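Local coordinates for G protein coupled receptor (Arabidopsis thaliana, PDB 3T33), which is a zinc-binding LanC-like protein that may play a role in abscisic acid signalling, at residues Ala291-Gln303 and Gly338-Thr350. Residues are numbered along the deposited sequence; the frame is centred on the assembly and turned at random.
Sequences APGVALTLVKAAQ and GNTYVFLSLYRLT
Val299 sits at the middle of this helix pair and meets three residues of 338-350. With CG1 anti to its backbone N (chi1 160°), that methyl is set against Ser345 OG and also reaches Leu349 CB. Its other methyl, CG2, lies 3.9 Å from Leu346 CD2. The rest of the apolar contact extends from here toward both ends. On the N-terminal side Val342 fits between Pro292 and Ala295: its CG2 rests on Pro292 CA at 3.5 Å, and its CG1 touches Ala295 CB. Leu296 brings CD1 over the backbone of 338-350, 3.7 Å from Ser345 CB and close to Tyr341 O. Toward the C-terminal ends, Leu349 spreads both methyls over Ala302 CB, and its CD1 also meets the aliphatic part of Gln303, 3.6 Å from CG.

Polar groups lie toward the two ends of this apolar strip, with Ser345 OG in its middle, and none bonds across it. The Gln303 amide and the Arg348 guanidinium cross with their planes 69° apart, Gln303 NE2 standing 3.6 Å from Arg348 NH1. Arg348 instead makes a salt bridge through NH2 to Glu414, whose OE2 also shares a hydrogen bond with Ser345 OG, so Glu414 holds both Ser345 OG and Arg348 NH2. At the other end, the Asn339 side chain packs against the Pro292 ring, about 9 Å from the zinc ion bound by Cys288, Cys333 and His334.

The two helices run nearly parallel, 25° apart with axes 9.0 Å from each other, as same-direction helices of the alpha/alpha barrel of LanC-like proteins, joined in sequence through helix 308-324. That connecting helix packs on Ala291, Ala295, Leu298 and Ala301, while helices 353-375 and 392-402 pack against 338-350.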
ATOM      1  N   ALA A 291      -4.898  10.377   7.139  1.00 32.50           N
ATOM      2  CA  ALA A 291      -5.725   9.268   7.640  1.00 30.99           C
ATOM      3  C   ALA A 291      -5.498   7.872   6.990  1.00 29.32           C
ATOM      4  O   ALA A 291      -5.438   6.898   7.697  1.00 29.90           O
ATOM      5  CB  ALA A 291      -7.175   9.680   7.442  1.00 31.33           C
ATOM      6  N   PRO A 292      -5.394   7.772   5.643  1.00 28.71           N
ATOM      7  CA  PRO A 292      -5.329   6.454   4.981  1.00 28.70           C
ATOM      8  C   PRO A 292      -4.123   5.650   5.424  1.00 29.47           C
ATOM      9  O   PRO A 292      -4.274   4.512   5.921  1.00 30.57           O
ATOM     10  CB  PRO A 292      -5.281   6.804   3.490  1.00 28.07           C
ATOM     11  CG  PRO A 292      -6.078   8.123   3.437  1.00 28.28           C
ATOM     12  CD  PRO A 292      -5.614   8.844   4.656  1.00 28.34           C
ATOM     13  N   GLY A 293      -2.947   6.245   5.379  1.00 28.81           N
ATOM     14  CA  GLY A 293      -1.746   5.478   5.743  1.00 29.02           C
ATOM     15  C   GLY A 293      -1.769   5.134   7.202  1.00 29.14           C
ATOM     16  O   GLY A 293      -1.394   4.020   7.619  1.00 30.78           O
ATOM     17  N   VAL A 294      -2.254   6.067   8.005  1.00 29.28           N
ATOM     18  CA  VAL A 294      -2.273   5.858   9.446  1.00 28.29           C
ATOM     19  C   VAL A 294      -3.319   4.792   9.762  1.00 28.42           C
ATOM     20  O   VAL A 294      -3.066   3.841  10.552  1.00 28.55           O
ATOM     21  CB  VAL A 294      -2.586   7.189  10.136  1.00 29.68           C
ATOM     22  CG1 VAL A 294      -2.871   6.969  11.637  1.00 29.88           C
ATOM     23  CG2 VAL A 294      -1.448   8.192   9.875  1.00 27.04           C
ATOM     24  N   ALA A 295      -4.487   4.882   9.127  1.00 28.71           N
ATOM     25  CA  ALA A 295      -5.515   3.820   9.376  1.00 29.64           C
ATOM     26  C   ALA A 295      -4.977   2.407   9.161  1.00 30.80           C
ATOM     27  O   ALA A 295      -5.154   1.504   9.973  1.00 32.98           O
ATOM     28  CB  ALA A 295      -6.692   4.057   8.514  1.00 29.87           C
ATOM     29  N   LEU A 296      -4.263   2.210   8.062  1.00 32.62           N
ATOM     30  CA  LEU A 296      -3.618   0.931   7.776  1.00 32.05           C
ATOM     31  C   LEU A 296      -2.698   0.482   8.907  1.00 31.26           C
ATOM     32  O   LEU A 296      -2.594  -0.706   9.251  1.00 32.32           O
ATOM     33  CB  LEU A 296      -2.849   1.099   6.478  1.00 31.85           C
ATOM     34  CG  LEU A 296      -3.316   0.512   5.149  1.00 35.77           C
ATOM     35  CD1 LEU A 296      -4.846   0.419   4.939  1.00 26.44           C
ATOM     36  CD2 LEU A 296      -2.517   1.057   3.852  1.00 28.88           C
ATOM     37  N   THR A 297      -2.020   1.435   9.526  1.00 31.61           N
ATOM     38  CA  THR A 297      -1.126   1.113  10.636  1.00 30.17           C
ATOM     39  C   THR A 297      -1.918   0.779  11.888  1.00 30.22           C
ATOM     40  O   THR A 297      -1.564  -0.133  12.621  1.00 30.31           O
ATOM     41  CB  THR A 297      -0.200   2.288  10.942  1.00 30.12           C
ATOM     42  OG1 THR A 297       0.383   2.754   9.721  1.00 32.78           O
ATOM     43  CG2 THR A 297       0.879   1.886  11.896  1.00 26.55           C
ATOM     44  N   LEU A 298      -2.966   1.532  12.174  1.00 30.86           N
ATOM     45  CA  LEU A 298      -3.805   1.204  13.362  1.00 31.61           C
ATOM     46  C   LEU A 298      -4.493  -0.161  13.155  1.00 31.35           C
ATOM     47  O   LEU A 298      -4.602  -0.964  14.071  1.00 32.04           O
ATOM     48  CB  LEU A 298      -4.814   2.307  13.632  1.00 31.83           C
ATOM     49  CG  LEU A 298      -4.081   3.578  14.087  1.00 34.18           C
ATOM     50  CD1 LEU A 298      -5.054   4.690  14.194  1.00 35.60           C
ATOM     51  CD2 LEU A 298      -3.412   3.291  15.455  1.00 35.51           C
ATOM     52  N   VAL A 299      -4.885  -0.471  11.930  1.00 30.62           N
ATOM     53  CA  VAL A 299      -5.490  -1.798  11.714  1.00 29.80           C
ATOM     54  C   VAL A 299      -4.532  -2.840  12.155  1.00 29.92           C
ATOM     55  O   VAL A 299      -4.941  -3.784  12.869  1.00 30.81           O
ATOM     56  CB  VAL A 299      -5.955  -2.062  10.242  1.00 29.18           C
ATOM     57  CG1 VAL A 299      -6.099  -3.587   9.957  1.00 27.66           C
ATOM     58  CG2 VAL A 299      -7.245  -1.348   9.976  1.00 27.64           C
ATOM     59  N   LYS A 300      -3.259  -2.682  11.762  1.00 30.35           N
ATOM     60  CA  LYS A 300      -2.200  -3.634  12.171  1.00 30.29           C
ATOM     61  C   LYS A 300      -1.992  -3.589  13.699  1.00 31.11           C
ATOM     62  O   LYS A 300      -1.920  -4.611  14.369  1.00 30.82           O
ATOM     63  CB  LYS A 300      -0.882  -3.355  11.417  1.00 29.64           C
ATOM     64  CG  LYS A 300       0.283  -4.148  11.895  1.00 30.02           C
ATOM     65  CD  LYS A 300       0.151  -5.597  11.545  1.00 27.56           C
ATOM     66  CE  LYS A 300       1.315  -6.331  12.041  1.00 30.00           C
ATOM     67  NZ  LYS A 300       1.106  -7.827  12.001  1.00 29.47           N
ATOM     68  N   ALA A 301      -1.912  -2.409  14.266  1.00 33.06           N
ATOM     69  CA  ALA A 301      -1.840  -2.349  15.753  1.00 35.36           C
ATOM     70  C   ALA A 301      -3.017  -3.144  16.325  1.00 36.57           C
ATOM     71  O   ALA A 301      -2.839  -4.025  17.181  1.00 38.33           O
ATOM     72  CB  ALA A 301      -1.875  -0.929  16.223  1.00 34.15           C
ATOM     73  N   ALA A 302      -4.211  -2.893  15.801  1.00 37.52           N
ATOM     74  CA  ALA A 302      -5.387  -3.566  16.311  1.00 39.92           C
ATOM     75  C   ALA A 302      -5.269  -5.061  16.270  1.00 41.16           C
ATOM     76  O   ALA A 302      -5.666  -5.708  17.224  1.00 41.66           O
ATOM     77  CB  ALA A 302      -6.629  -3.128  15.561  1.00 39.54           C
ATOM     78  N   GLN A 303      -4.754  -5.624  15.166  1.00 43.54           N
ATOM     79  CA  GLN A 303      -4.611  -7.102  15.021  1.00 44.87           C
ATOM     80  C   GLN A 303      -3.585  -7.697  15.982  1.00 45.37           C
ATOM     81  O   GLN A 303      -3.726  -8.827  16.432  1.00 45.37           O
ATOM     82  CB  GLN A 303      -4.219  -7.516  13.586  1.00 44.63           C
ATOM     83  CG  GLN A 303      -5.371  -7.819  12.609  1.00 50.25           C
ATOM     84  CD  GLN A 303      -4.943  -7.772  11.102  1.00 57.99           C
ATOM     85  OE1 GLN A 303      -3.758  -7.525  10.777  1.00 58.71           O
ATOM     86  NE2 GLN A 303      -5.919  -7.980  10.184  1.00 56.56           N
ATOM     87  N   GLY A 338      -5.585   3.741  -3.774  1.00 29.65           N
ATOM     88  CA  GLY A 338      -4.818   3.518  -2.542  1.00 28.86           C
ATOM     89  C   GLY A 338      -5.725   3.629  -1.338  1.00 30.20           C
ATOM     90  O   GLY A 338      -5.642   2.796  -0.427  1.00 29.11           O
ATOM     91  N   ASN A 339      -6.602   4.644  -1.327  1.00 30.12           N
ATOM     92  CA  ASN A 339      -7.573   4.754  -0.216  1.00 32.22           C
ATOM     93  C   ASN A 339      -8.593   3.569  -0.102  1.00 32.45           C
ATOM     94  O   ASN A 339      -9.025   3.220   0.996  1.00 33.33           O
ATOM     95  CB  ASN A 339      -8.237   6.110  -0.226  1.00 32.17           C
ATOM     96  CG  ASN A 339      -7.227   7.242  -0.025  1.00 32.88           C
ATOM     97  OD1 ASN A 339      -7.566   8.387  -0.103  1.00 40.86           O
ATOM     98  ND2 ASN A 339      -5.996   6.912   0.170  1.00 30.71           N
ATOM     99  N   THR A 340      -8.884   2.895  -1.212  1.00 29.77           N
ATOM    100  CA  THR A 340      -9.671   1.685  -1.156  1.00 28.84           C
ATOM    101  C   THR A 340      -9.176   0.676  -0.122  1.00 27.99           C
ATOM    102  O   THR A 340      -9.989   0.036   0.576  1.00 27.35           O
ATOM    103  CB  THR A 340      -9.685   1.008  -2.571  1.00 29.42           C
ATOM    104  OG1 THR A 340     -10.287   1.939  -3.442  1.00 25.79           O
ATOM    105  CG2 THR A 340     -10.516  -0.253  -2.579  1.00 24.33           C
ATOM    106  N   TYR A 341      -7.858   0.545  -0.006  1.00 28.08           N
ATOM    107  CA  TYR A 341      -7.235  -0.425   0.901  1.00 26.32           C
ATOM    108  C   TYR A 341      -7.568  -0.134   2.324  1.00 27.35           C
ATOM    109  O   TYR A 341      -7.585  -1.047   3.190  1.00 28.05           O
ATOM    110  CB  TYR A 341      -5.704  -0.475   0.719  1.00 27.14           C
ATOM    111  CG  TYR A 341      -5.259  -1.376  -0.451  1.00 23.28           C
ATOM    112  CD1 TYR A 341      -5.199  -2.760  -0.316  1.00 18.25           C
ATOM    113  CD2 TYR A 341      -4.949  -0.832  -1.688  1.00 22.07           C
ATOM    114  CE1 TYR A 341      -4.829  -3.574  -1.418  1.00 23.58           C
ATOM    115  CE2 TYR A 341      -4.595  -1.643  -2.782  1.00 22.80           C
ATOM    116  CZ  TYR A 341      -4.502  -2.990  -2.633  1.00 21.06           C
ATOM    117  OH  TYR A 341      -4.109  -3.794  -3.702  1.00 26.73           O
ATOM    118  N   VAL A 342      -7.846   1.116   2.624  1.00 27.63           N
ATOM    119  CA  VAL A 342      -8.339   1.364   3.993  1.00 29.10           C
ATOM    120  C   VAL A 342      -9.580   0.498   4.299  1.00 28.85           C
ATOM    121  O   VAL A 342      -9.624  -0.207   5.325  1.00 29.21           O
ATOM    122  CB  VAL A 342      -8.672   2.866   4.228  1.00 29.68           C
ATOM    123  CG1 VAL A 342      -9.237   3.039   5.593  1.00 30.25           C
ATOM    124  CG2 VAL A 342      -7.406   3.704   4.144  1.00 29.26           C
ATOM    125  N   PHE A 343     -10.566   0.503   3.403  1.00 28.39           N
ATOM    126  CA  PHE A 343     -11.769  -0.310   3.650  1.00 28.73           C
ATOM    127  C   PHE A 343     -11.538  -1.791   3.658  1.00 27.60           C
ATOM    128  O   PHE A 343     -12.032  -2.485   4.512  1.00 29.30           O
ATOM    129  CB  PHE A 343     -12.886   0.135   2.697  1.00 29.14           C
ATOM    130  CG  PHE A 343     -13.047   1.625   2.680  1.00 27.23           C
ATOM    131  CD1 PHE A 343     -13.211   2.311   3.883  1.00 26.61           C
ATOM    132  CD2 PHE A 343     -12.975   2.342   1.492  1.00 25.55           C
ATOM    133  CE1 PHE A 343     -13.383   3.688   3.892  1.00 27.04           C
ATOM    134  CE2 PHE A 343     -13.138   3.703   1.475  1.00 27.81           C
ATOM    135  CZ  PHE A 343     -13.313   4.402   2.676  1.00 26.07           C
ATOM    136  N   LEU A 344     -10.756  -2.272   2.707  1.00 29.12           N
ATOM    137  CA  LEU A 344     -10.253  -3.643   2.688  1.00 28.87           C
ATOM    138  C   LEU A 344      -9.539  -3.995   3.960  1.00 28.62           C
ATOM    139  O   LEU A 344      -9.693  -5.106   4.462  1.00 30.95           O
ATOM    140  CB  LEU A 344      -9.270  -3.845   1.545  1.00 28.18           C
ATOM    141  CG  LEU A 344     -10.001  -3.737   0.224  1.00 27.38           C
ATOM    142  CD1 LEU A 344      -8.963  -3.832  -0.937  1.00 26.93           C
ATOM    143  CD2 LEU A 344     -11.095  -4.813   0.061  1.00 20.26           C
ATOM    144  N   SER A 345      -8.791  -3.072   4.514  1.00 26.95           N
ATOM    145  CA  SER A 345      -8.077  -3.398   5.734  1.00 28.25           C
ATOM    146  C   SER A 345      -9.035  -3.552   6.922  1.00 28.59           C
ATOM    147  O   SER A 345      -8.831  -4.387   7.799  1.00 27.94           O
ATOM    148  CB  SER A 345      -7.010  -2.313   6.066  1.00 28.13           C
ATOM    149  OG  SER A 345      -5.953  -2.885   6.880  1.00 33.64           O
ATOM    150  N   LEU A 346     -10.071  -2.715   6.947  1.00 29.45           N
ATOM    151  CA  LEU A 346     -11.033  -2.685   8.071  1.00 31.47           C
ATOM    152  C   LEU A 346     -11.915  -3.956   7.967  1.00 30.87           C
ATOM    153  O   LEU A 346     -12.190  -4.652   8.965  1.00 30.76           O
ATOM    154  CB  LEU A 346     -11.859  -1.390   8.003  1.00 31.88           C
ATOM    155  CG  LEU A 346     -11.058  -0.204   8.546  1.00 31.79           C
ATOM    156  CD1 LEU A 346     -11.647   1.104   8.108  1.00 30.79           C
ATOM    157  CD2 LEU A 346     -11.031  -0.319  10.061  1.00 29.70           C
ATOM    158  N   TYR A 347     -12.178  -4.324   6.723  1.00 29.96           N
ATOM    159  CA  TYR A 347     -12.907  -5.540   6.421  1.00 30.35           C
ATOM    160  C   TYR A 347     -12.134  -6.768   6.804  1.00 30.75           C
ATOM    161  O   TYR A 347     -12.689  -7.646   7.436  1.00 30.79           O
ATOM    162  CB  TYR A 347     -13.274  -5.591   4.922  1.00 29.59           C
ATOM    163  CG  TYR A 347     -14.016  -6.841   4.509  1.00 31.45           C
ATOM    164  CD1 TYR A 347     -15.267  -7.205   5.114  1.00 28.26           C
ATOM    165  CD2 TYR A 347     -13.498  -7.679   3.514  1.00 29.31           C
ATOM    166  CE1 TYR A 347     -15.949  -8.366   4.696  1.00 29.94           C
ATOM    167  CE2 TYR A 347     -14.199  -8.833   3.085  1.00 28.94           C
ATOM    168  CZ  TYR A 347     -15.418  -9.152   3.687  1.00 32.08           C
ATOM    169  OH  TYR A 347     -16.061 -10.288   3.281  1.00 31.99           O
ATOM    170  N   ARG A 348     -10.848  -6.846   6.456  1.00 30.70           N
ATOM    171  CA  ARG A 348     -10.043  -7.940   6.959  1.00 30.23           C
ATOM    172  C   ARG A 348     -10.088  -8.029   8.481  1.00 30.51           C
ATOM    173  O   ARG A 348     -10.168  -9.126   9.019  1.00 30.43           O
ATOM    174  CB  ARG A 348      -8.590  -7.827   6.539  1.00 31.56           C
ATOM    175  CG  ARG A 348      -8.290  -7.867   5.019  1.00 33.13           C
ATOM    176  CD  ARG A 348      -6.773  -8.193   4.773  1.00 35.97           C
ATOM    177  NE  ARG A 348      -5.971  -7.033   5.138  1.00 39.09           N
ATOM    178  CZ  ARG A 348      -5.093  -7.024   6.117  1.00 41.03           C
ATOM    179  NH1 ARG A 348      -4.825  -8.123   6.795  1.00 42.04           N
ATOM    180  NH2 ARG A 348      -4.457  -5.902   6.392  1.00 48.44           N
ATOM    181  N   LEU A 349     -10.023  -6.891   9.164  1.00 30.00           N
ATOM    182  CA  LEU A 349      -9.959  -6.880  10.622  1.00 31.10           C
ATOM    183  C   LEU A 349     -11.341  -7.226  11.290  1.00 32.29           C
ATOM    184  O   LEU A 349     -11.357  -7.963  12.241  1.00 32.40           O
ATOM    185  CB  LEU A 349      -9.498  -5.518  11.105  1.00 28.96           C
ATOM    186  CG  LEU A 349      -9.569  -5.286  12.598  1.00 28.93           C
ATOM    187  CD1 LEU A 349      -8.456  -6.061  13.321  1.00 27.11           C
ATOM    188  CD2 LEU A 349      -9.541  -3.792  12.962  1.00 23.72           C
ATOM    189  N   THR A 350     -12.471  -6.693  10.770  1.00 33.33           N
ATOM    190  CA  THR A 350     -13.775  -6.817  11.449  1.00 33.32           C
ATOM    191  C   THR A 350     -14.717  -7.888  10.874  1.00 34.87           C
ATOM    192  O   THR A 350     -15.668  -8.343  11.569  1.00 34.40           O
ATOM    193  CB  THR A 350     -14.512  -5.481  11.463  1.00 33.31           C
ATOM    194  OG1 THR A 350     -14.719  -5.024  10.122  1.00 32.13           O
ATOM    195  CG2 THR A 350     -13.686  -4.415  12.183  1.00 33.95           C
TER